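PDB 3QAC: 11S globulin seed storage protein from Amaranthus hypochondriacus, which probably serves as a nutrient reservoir in the seed, built as a two-cupin subunit that assembles with other copies of itself. Local coordinates for residues V50-R55 with V159-I164; N333-P338 with V387-E392. One frame throughout, in Å; residues are numbered along the deposited sequence.

Contact 1 of 2, residues V50-R55 with V159-I164; sequences VSVIRR and VAVILI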
ATOM      1  N   VAL A  50      -5.068 -13.296  -5.559  1.00 33.74           N
ATOM      2  CA  VAL A  50      -5.484 -14.166  -4.480  1.00 33.25           C
ATOM      3  C   VAL A  50      -5.321 -15.596  -4.895  1.00 32.99           C
ATOM      4  O   VAL A  50      -5.071 -15.902  -6.064  1.00 33.26           O
ATOM      5  CB  VAL A  50      -6.944 -13.927  -4.091  1.00 35.29           C
ATOM      6  CG1 VAL A  50      -7.158 -12.454  -3.684  1.00 34.34           C
ATOM      7  CG2 VAL A  50      -7.863 -14.318  -5.228  1.00 29.77           C
ATOM      8  N   SER A  51      -5.420 -16.470  -3.915  1.00 29.90           N
ATOM      9  CA  SER A  51      -5.498 -17.890  -4.170  1.00 31.58           C
ATOM     10  C   SER A  51      -6.681 -18.387  -3.365  1.00 36.72           C
ATOM     11  O   SER A  51      -7.102 -17.766  -2.392  1.00 35.88           O
ATOM     12  CB  SER A  51      -4.220 -18.598  -3.748  1.00 35.84           C
ATOM     13  OG  SER A  51      -3.115 -18.199  -4.557  1.00 34.90           O
ATOM     14  N   VAL A  52      -7.249 -19.490  -3.795  1.00 35.64           N
ATOM     15  CA  VAL A  52      -8.353 -20.062  -3.075  1.00 32.93           C
ATOM     16  C   VAL A  52      -8.051 -21.529  -2.835  1.00 38.35           C
ATOM     17  O   VAL A  52      -7.563 -22.245  -3.736  1.00 42.12           O
ATOM     18  CB  VAL A  52      -9.691 -19.873  -3.845  1.00 29.41           C
ATOM     19  CG1 VAL A  52     -10.839 -20.525  -3.111  1.00 33.73           C
ATOM     20  CG2 VAL A  52      -9.977 -18.394  -4.055  1.00 29.80           C
ATOM     21  N   ILE A  53      -8.290 -21.954  -1.603  1.00 36.22           N
ATOM     22  CA  ILE A  53      -8.311 -23.364  -1.270  1.00 35.66           C
ATOM     23  C   ILE A  53      -9.601 -23.752  -0.558  1.00 38.79           C
ATOM     24  O   ILE A  53     -10.326 -22.908  -0.011  1.00 36.96           O
ATOM     25  CB  ILE A  53      -7.136 -23.766  -0.396  1.00 32.71           C
ATOM     26  CG1 ILE A  53      -7.175 -23.013   0.928  1.00 37.83           C
ATOM     27  CG2 ILE A  53      -5.825 -23.531  -1.131  1.00 32.32           C
ATOM     28  CD1 ILE A  53      -6.247 -23.625   1.980  1.00 37.67           C
ATOM     29  N   ARG A  54      -9.892 -25.043  -0.584  1.00 35.46           N
ATOM     30  CA  ARG A  54     -11.005 -25.572   0.164  1.00 37.78           C
ATOM     31  C   ARG A  54     -10.474 -26.785   0.893  1.00 40.15           C
ATOM     32  O   ARG A  54      -9.859 -27.654   0.285  1.00 42.54           O
ATOM     33  CB  ARG A  54     -12.165 -25.925  -0.759  1.00 37.70           C
ATOM     34  CG  ARG A  54     -13.252 -26.749  -0.093  1.00 42.29           C
ATOM     35  CD  ARG A  54     -14.420 -26.993  -1.035  1.00 41.80           C
ATOM     36  NE  ARG A  54     -14.027 -27.774  -2.205  1.00 47.08           N
ATOM     37  CZ  ARG A  54     -14.526 -27.592  -3.423  1.00 45.05           C
ATOM     38  NH1 ARG A  54     -14.109 -28.339  -4.436  1.00 44.36           N
ATOM     39  NH2 ARG A  54     -15.435 -26.652  -3.631  1.00 43.66           N
ATOM     40  N   ARG A  55     -10.646 -26.812   2.205  1.00 39.19           N
ATOM     41  CA  ARG A  55     -10.179 -27.945   2.982  1.00 38.71           C
ATOM     42  C   ARG A  55     -11.385 -28.665   3.498  1.00 45.96           C
ATOM     43  O   ARG A  55     -12.331 -28.046   4.004  1.00 45.89           O
ATOM     44  CB  ARG A  55      -9.305 -27.528   4.159  1.00 34.27           C
ATOM     45  CG  ARG A  55      -8.081 -26.704   3.788  1.00 45.13           C
ATOM     46  CD  ARG A  55      -7.193 -26.496   5.009  1.00 41.44           C
ATOM     47  NE  ARG A  55      -6.063 -25.616   4.733  1.00 44.90           N
ATOM     48  CZ  ARG A  55      -4.944 -25.995   4.111  1.00 43.64           C
ATOM     49  NH1 ARG A  55      -4.804 -27.241   3.662  1.00 42.87           N
ATOM     50  NH2 ARG A  55      -3.971 -25.117   3.914  1.00 39.20           N
ATOM     51  N   VAL A 159     -15.897 -28.207   6.424  1.00 49.26           N
ATOM     52  CA  VAL A 159     -15.446 -27.673   5.143  1.00 47.09           C
ATOM     53  C   VAL A 159     -15.302 -26.151   5.143  1.00 49.48           C
ATOM     54  O   VAL A 159     -16.255 -25.401   5.404  1.00 48.16           O
ATOM     55  CB  VAL A 159     -16.331 -28.153   3.969  1.00 50.61           C
ATOM     56  CG1 VAL A 159     -15.826 -27.581   2.645  1.00 48.09           C
ATOM     57  CG2 VAL A 159     -16.355 -29.671   3.914  1.00 47.80           C
ATOM     58  N   ALA A 160     -14.083 -25.708   4.857  1.00 48.98           N
ATOM     59  CA  ALA A 160     -13.763 -24.296   4.854  1.00 39.04           C
ATOM     60  C   ALA A 160     -13.277 -23.856   3.466  1.00 43.46           C
ATOM     61  O   ALA A 160     -12.453 -24.516   2.813  1.00 37.88           O
ATOM     62  CB  ALA A 160     -12.725 -24.005   5.918  1.00 33.95           C
ATOM     63  N   VAL A 161     -13.834 -22.748   3.007  1.00 38.62           N
ATOM     64  CA  VAL A 161     -13.409 -22.170   1.764  1.00 39.47           C
ATOM     65  C   VAL A 161     -12.579 -20.963   2.145  1.00 37.30           C
ATOM     66  O   VAL A 161     -13.024 -20.051   2.850  1.00 35.71           O
ATOM     67  CB  VAL A 161     -14.598 -21.801   0.865  1.00 37.51           C
ATOM     68  CG1 VAL A 161     -14.120 -21.151  -0.400  1.00 35.58           C
ATOM     69  CG2 VAL A 161     -15.410 -23.054   0.545  1.00 37.04           C
ATOM     70  N   ILE A 162     -11.342 -20.998   1.696  1.00 36.73           N
ATOM     71  CA  ILE A 162     -10.340 -20.078   2.165  1.00 35.95           C
ATOM     72  C   ILE A 162      -9.847 -19.177   1.051  1.00 35.69           C
ATOM     73  O   ILE A 162      -9.275 -19.644   0.066  1.00 40.25           O
ATOM     74  CB  ILE A 162      -9.189 -20.875   2.764  1.00 36.27           C
ATOM     75  CG1 ILE A 162      -9.736 -21.772   3.884  1.00 37.68           C
ATOM     76  CG2 ILE A 162      -8.079 -19.955   3.243  1.00 35.44           C
ATOM     77  CD1 ILE A 162      -8.723 -22.697   4.513  1.00 43.24           C
ATOM     78  N   LEU A 163     -10.100 -17.883   1.181  1.00 32.49           N
ATOM     79  CA  LEU A 163      -9.424 -16.924   0.329  1.00 33.23           C
ATOM     80  C   LEU A 163      -8.096 -16.536   0.965  1.00 35.88           C
ATOM     81  O   LEU A 163      -8.041 -16.149   2.150  1.00 32.75           O
ATOM     82  CB  LEU A 163     -10.269 -15.679   0.099  1.00 35.43           C
ATOM     83  CG  LEU A 163      -9.485 -14.665  -0.734  1.00 38.82           C
ATOM     84  CD1 LEU A 163      -9.936 -14.712  -2.176  1.00 39.36           C
ATOM     85  CD2 LEU A 163      -9.644 -13.267  -0.176  1.00 41.39           C
ATOM     86  N   ILE A 164      -7.031 -16.650   0.175  1.00 35.89           N
ATOM     87  CA  ILE A 164      -5.693 -16.272   0.614  1.00 32.89           C
ATOM     88  C   ILE A 164      -5.246 -15.061  -0.173  1.00 36.07           C
ATOM     89  O   ILE A 164      -5.023 -15.143  -1.381  1.00 33.84           O
ATOM     90  CB  ILE A 164      -4.672 -17.386   0.403  1.00 36.39           C
ATOM     91  CG1 ILE A 164      -5.217 -18.721   0.922  1.00 33.84           C
ATOM     92  CG2 ILE A 164      -3.355 -17.025   1.076  1.00 32.18           C
ATOM     93  CD1 ILE A 164      -4.287 -19.868   0.686  1.00 30.40           C
TER
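Val-159 lies beside Arg-54 just ahead of a five-pair antiparallel ladder, its CG1 alongside the aliphatic stem of the arginine, 3.8 Å from Arg-54 CG. The guanidinium beyond is held by a salt bridge to Glu-36 and a hydrogen bond to Tyr-349. At Ala-160, where the ladder begins, the backbone bonds twice to Arg-55, N to O and O to N, each 3.0 Å. Val-161 then faces Arg-54 in a non-hydrogen-bonded pair, and its CG1 comes within 4.3 Å of Val-52 CG1. Ile-162 is gripped by another double backbone bond, Ile-162 N donating to Ile-53 O at 2.8 Å, nearly along the C=O axis. Here the packing is tight: with chi1 at 61°, Ile-53 places CG1 between its own N and carbonyl carbon, bringing it to 3.5 Å from Ile-162 CB. Ile-162 CD1 meets Ile-53 CD1 and the stem of Arg-55, whose charged end is paired with Glu-190; Ile-53 CD1 also lies over one face of that guanidinium, toward its rim. Replacing Ile-162 with an alanine is likely to open a gap beside Ile-53 and take away the methyl on which the Arg-55 stem rests. On the face of Val-52 and Val-161, Leu-163 reaches across with CD1, 3.6 Å from Val-50 CB, and touches Val-52 CG2. Ile-164 closes the ladder with two bonds to Ser-51, Ile-164 N to Ser-51 O being 2.8 Å. The pair occupies the middle of an antiparallel cupin sheet, between strands 33-37 and 72-78; Val-52, Val-161 and Leu-163 press on strand 346-351 of the second cupin domain, while Arg-55 and Ile-164 meet strand 180-182 on the face of Ile-53 and Ile-162.

Contact 2 of 2, residues N333-P338 with V387-E392; sequences NAMMAP and VKQAFE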
ATOM      1  N   ASN A 333     -35.555 -18.505  -8.784  1.00 57.57           N
ATOM      2  CA  ASN A 333     -35.734 -17.535  -9.872  1.00 55.74           C
ATOM      3  C   ASN A 333     -35.488 -16.074  -9.503  1.00 54.02           C
ATOM      4  O   ASN A 333     -35.746 -15.176 -10.297  1.00 52.15           O
ATOM      5  CB  ASN A 333     -37.097 -17.707 -10.546  1.00 56.72           C
ATOM      6  CG  ASN A 333     -37.324 -19.130 -11.037  1.00 64.28           C
ATOM      7  OD1 ASN A 333     -36.387 -19.821 -11.443  1.00 61.08           O
ATOM      8  ND2 ASN A 333     -38.574 -19.577 -10.992  1.00 67.47           N
ATOM      9  N   ALA A 334     -34.981 -15.838  -8.302  1.00 48.69           N
ATOM     10  CA  ALA A 334     -34.682 -14.486  -7.882  1.00 51.42           C
ATOM     11  C   ALA A 334     -33.366 -14.063  -8.496  1.00 50.10           C
ATOM     12  O   ALA A 334     -32.556 -14.901  -8.916  1.00 47.87           O
ATOM     13  CB  ALA A 334     -34.616 -14.393  -6.373  1.00 53.94           C
ATOM     14  N   MET A 335     -33.161 -12.757  -8.564  1.00 47.00           N
ATOM     15  CA  MET A 335     -31.926 -12.233  -9.114  1.00 55.17           C
ATOM     16  C   MET A 335     -31.368 -11.099  -8.270  1.00 49.89           C
ATOM     17  O   MET A 335     -32.092 -10.423  -7.534  1.00 46.87           O
ATOM     18  CB  MET A 335     -32.114 -11.769 -10.566  1.00 53.42           C
ATOM     19  CG  MET A 335     -32.378 -10.285 -10.708  1.00 56.37           C
ATOM     20  SD  MET A 335     -32.356  -9.732 -12.432  1.00 67.26           S
ATOM     21  CE  MET A 335     -33.340 -11.023 -13.190  1.00 61.37           C
ATOM     22  N   MET A 336     -30.058 -10.929  -8.364  1.00 47.33           N
ATOM     23  CA  MET A 336     -29.408  -9.744  -7.849  1.00 46.50           C
ATOM     24  C   MET A 336     -29.209  -8.831  -9.049  1.00 42.72           C
ATOM     25  O   MET A 336     -28.587  -9.224 -10.029  1.00 42.33           O
ATOM     26  CB  MET A 336     -28.072 -10.109  -7.212  1.00 44.27           C
ATOM     27  CG  MET A 336     -27.367  -8.923  -6.591  1.00 43.51           C
ATOM     28  SD  MET A 336     -26.058  -9.455  -5.487  1.00 40.72           S
ATOM     29  CE  MET A 336     -25.551  -7.897  -4.777  1.00 47.44           C
ATOM     30  N   ALA A 337     -29.775  -7.635  -8.987  1.00 40.38           N
ATOM     31  CA  ALA A 337     -29.695  -6.711 -10.102  1.00 43.87           C
ATOM     32  C   ALA A 337     -28.267  -6.533 -10.586  1.00 40.32           C
ATOM     33  O   ALA A 337     -27.317  -6.678  -9.819  1.00 37.21           O
ATOM     34  CB  ALA A 337     -30.278  -5.371  -9.732  1.00 40.05           C
ATOM     35  N   PRO A 338     -28.115  -6.201 -11.870  1.00 42.36           N
ATOM     36  CA  PRO A 338     -26.772  -5.905 -12.359  1.00 42.49           C
ATOM     37  C   PRO A 338     -26.150  -4.873 -11.430  1.00 42.71           C
ATOM     38  O   PRO A 338     -26.786  -3.878 -11.111  1.00 40.46           O
ATOM     39  CB  PRO A 338     -27.032  -5.290 -13.736  1.00 41.98           C
ATOM     40  CG  PRO A 338     -28.351  -5.842 -14.159  1.00 43.55           C
ATOM     41  CD  PRO A 338     -29.149  -5.945 -12.886  1.00 44.67           C
ATOM     42  N   VAL A 387     -24.523  -9.512 -12.995  1.00 38.76           N
ATOM     43  CA  VAL A 387     -25.883  -9.879 -12.597  1.00 41.25           C
ATOM     44  C   VAL A 387     -25.925 -11.365 -12.235  1.00 39.78           C
ATOM     45  O   VAL A 387     -25.205 -12.186 -12.800  1.00 42.61           O
ATOM     46  CB  VAL A 387     -26.922  -9.561 -13.708  1.00 40.43           C
ATOM     47  CG1 VAL A 387     -26.584 -10.297 -15.007  1.00 39.91           C
ATOM     48  CG2 VAL A 387     -28.344  -9.876 -13.232  1.00 42.61           C
ATOM     49  N   LYS A 388     -26.722 -11.708 -11.244  1.00 44.71           N
ATOM     50  CA  LYS A 388     -26.811 -13.094 -10.818  1.00 44.51           C
ATOM     51  C   LYS A 388     -28.269 -13.504 -10.871  1.00 49.41           C
ATOM     52  O   LYS A 388     -29.111 -12.904 -10.203  1.00 48.60           O
ATOM     53  CB  LYS A 388     -26.281 -13.278  -9.392  1.00 40.97           C
ATOM     54  CG  LYS A 388     -25.020 -12.476  -9.061  1.00 47.45           C
ATOM     55  CD  LYS A 388     -24.423 -12.946  -7.728  1.00 45.39           C
ATOM     56  CE  LYS A 388     -23.239 -12.106  -7.293  1.00 41.98           C
ATOM     57  NZ  LYS A 388     -23.690 -10.818  -6.717  1.00 52.03           N
ATOM     58  N   GLN A 389     -28.568 -14.512 -11.679  1.00 49.26           N
ATOM     59  CA  GLN A 389     -29.936 -14.982 -11.823  1.00 45.30           C
ATOM     60  C   GLN A 389     -30.050 -16.406 -11.307  1.00 47.69           C
ATOM     61  O   GLN A 389     -29.521 -17.346 -11.908  1.00 48.35           O
ATOM     62  CB  GLN A 389     -30.372 -14.884 -13.278  1.00 51.09           C
ATOM     63  CG  GLN A 389     -31.536 -15.764 -13.641  1.00 56.17           C
ATOM     64  CD  GLN A 389     -32.837 -15.015 -13.634  1.00 61.22           C
ATOM     65  OE1 GLN A 389     -33.146 -14.271 -14.568  1.00 67.98           O
ATOM     66  NE2 GLN A 389     -33.615 -15.206 -12.577  1.00 56.01           N
ATOM     67  N   ALA A 390     -30.717 -16.558 -10.168  1.00 50.67           N
ATOM     68  CA  ALA A 390     -30.929 -17.876  -9.580  1.00 48.20           C
ATOM     69  C   ALA A 390     -31.839 -18.729 -10.464  1.00 49.51           C
ATOM     70  O   ALA A 390     -32.720 -18.216 -11.164  1.00 50.78           O
ATOM     71  CB  ALA A 390     -31.526 -17.740  -8.184  1.00 48.62           C
ATOM     72  N   PHE A 391     -31.628 -20.036 -10.429  1.00 50.10           N
ATOM     73  CA  PHE A 391     -32.575 -20.944 -11.058  1.00 57.95           C
ATOM     74  C   PHE A 391     -33.491 -21.546  -9.996  1.00 61.12           C
ATOM     75  O   PHE A 391     -33.521 -21.069  -8.856  1.00 56.50           O
ATOM     76  CB  PHE A 391     -31.868 -22.011 -11.894  1.00 53.56           C
ATOM     77  CG  PHE A 391     -31.294 -21.478 -13.177  1.00 59.98           C
ATOM     78  CD1 PHE A 391     -32.047 -20.635 -13.990  1.00 63.07           C
ATOM     79  CD2 PHE A 391     -30.005 -21.814 -13.575  1.00 58.03           C
ATOM     80  CE1 PHE A 391     -31.521 -20.138 -15.180  1.00 61.92           C
ATOM     81  CE2 PHE A 391     -29.475 -21.326 -14.759  1.00 55.96           C
ATOM     82  CZ  PHE A 391     -30.232 -20.486 -15.564  1.00 58.72           C
ATOM     83  N   GLU A 392     -34.232 -22.586 -10.375  1.00 62.50           N
ATOM     84  CA  GLU A 392     -35.359 -23.080  -9.578  1.00 61.64           C
ATOM     85  C   GLU A 392     -34.976 -23.491  -8.151  1.00 61.67           C
ATOM     86  O   GLU A 392     -35.797 -23.460  -7.234  1.00 59.56           O
ATOM     87  CB  GLU A 392     -36.064 -24.226 -10.314  1.00 63.35           C
ATOM     88  CG  GLU A 392     -36.637 -23.826 -11.683  1.00 69.27           C
ATOM     89  CD  GLU A 392     -35.555 -23.385 -12.679  1.00 74.36           C
ATOM     90  OE1 GLU A 392     -34.418 -23.899 -12.587  1.00 69.58           O
ATOM     91  OE2 GLU A 392     -35.838 -22.528 -13.554  1.00 75.46           O
TER
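Met-335 and Gln-389 meet because both chains bend: the glutamine sets CG anti to its backbone N (chi1 159°) and then kinks at chi2 (98°), while the methionine folds at chi3 (45°), so that its CE comes within 3.5 Å of Gln-389 OE1. The two belong to one non-hydrogen-bonded pair of an antiparallel ladder in the second cupin domain, a jelly-roll-like beta barrel, and they show how a barrel strand pair can present one face to a partner subunit. On that face Met-335 and Pro-338 pack on Ser-223, Val-387 on Phe-215 and Gln-389 on Leu-219, all of a neighbouring subunit. Val-387 joins the packing through CG2, which lies 4.1 Å from Met-335 SD and 3.3 Å from the carbonyl O of Met-336; its CB sits beside the Pro-338 ring, 4.0 Å from CG. The opposite face carries Met-336 and Lys-388, lying side by side, the lysine turning at its last torsion; both rest on Trp-397, with Ala-390 against Phe-395. The backbone ladder is uneven. Met-336 N gives a good bond to Lys-388 O, in the carbonyl plane at 2.9 Å, yet the return bond from Lys-388 N to Met-336 O is weak. Further along, Ala-390 N sits close to the extension of the Ala-334 C=O, 2.8 Å from its O, although the bond is bent at the hydrogen. Strand 449-450 borders the Met-335 side and strand 354-360 the Gln-389 side. The chain turns a corner at each end of the pairing, at Pro-338 and at Glu-392. Beyond the ladder the Asn-333 N-H is nearly in line with Phe-391 O, 3.3 Å from N to O, but comes from above the carbonyl plane and not along a lone pair.

The two contacts come from successive cupin domains, and the chain completes contact 1 before it begins contact 2. Their centres are 25 Å apart and their nearest atoms about 14 Å, so they do not touch. Contact 1 lies about 6 Å from the centre of the chain and faces the seam between the domains; contact 2, about 21 Å out, faces another subunit. A strand pair of the second domain bridges them: strand 346-351 receives some side chains of contact 1, such as Val-52 and Leu-163, and its sheet neighbour 394-401 takes Met-336 and Lys-388 of contact 2. The same antiparallel pairing thus serves the joining of domains in one case and of subunits in the other.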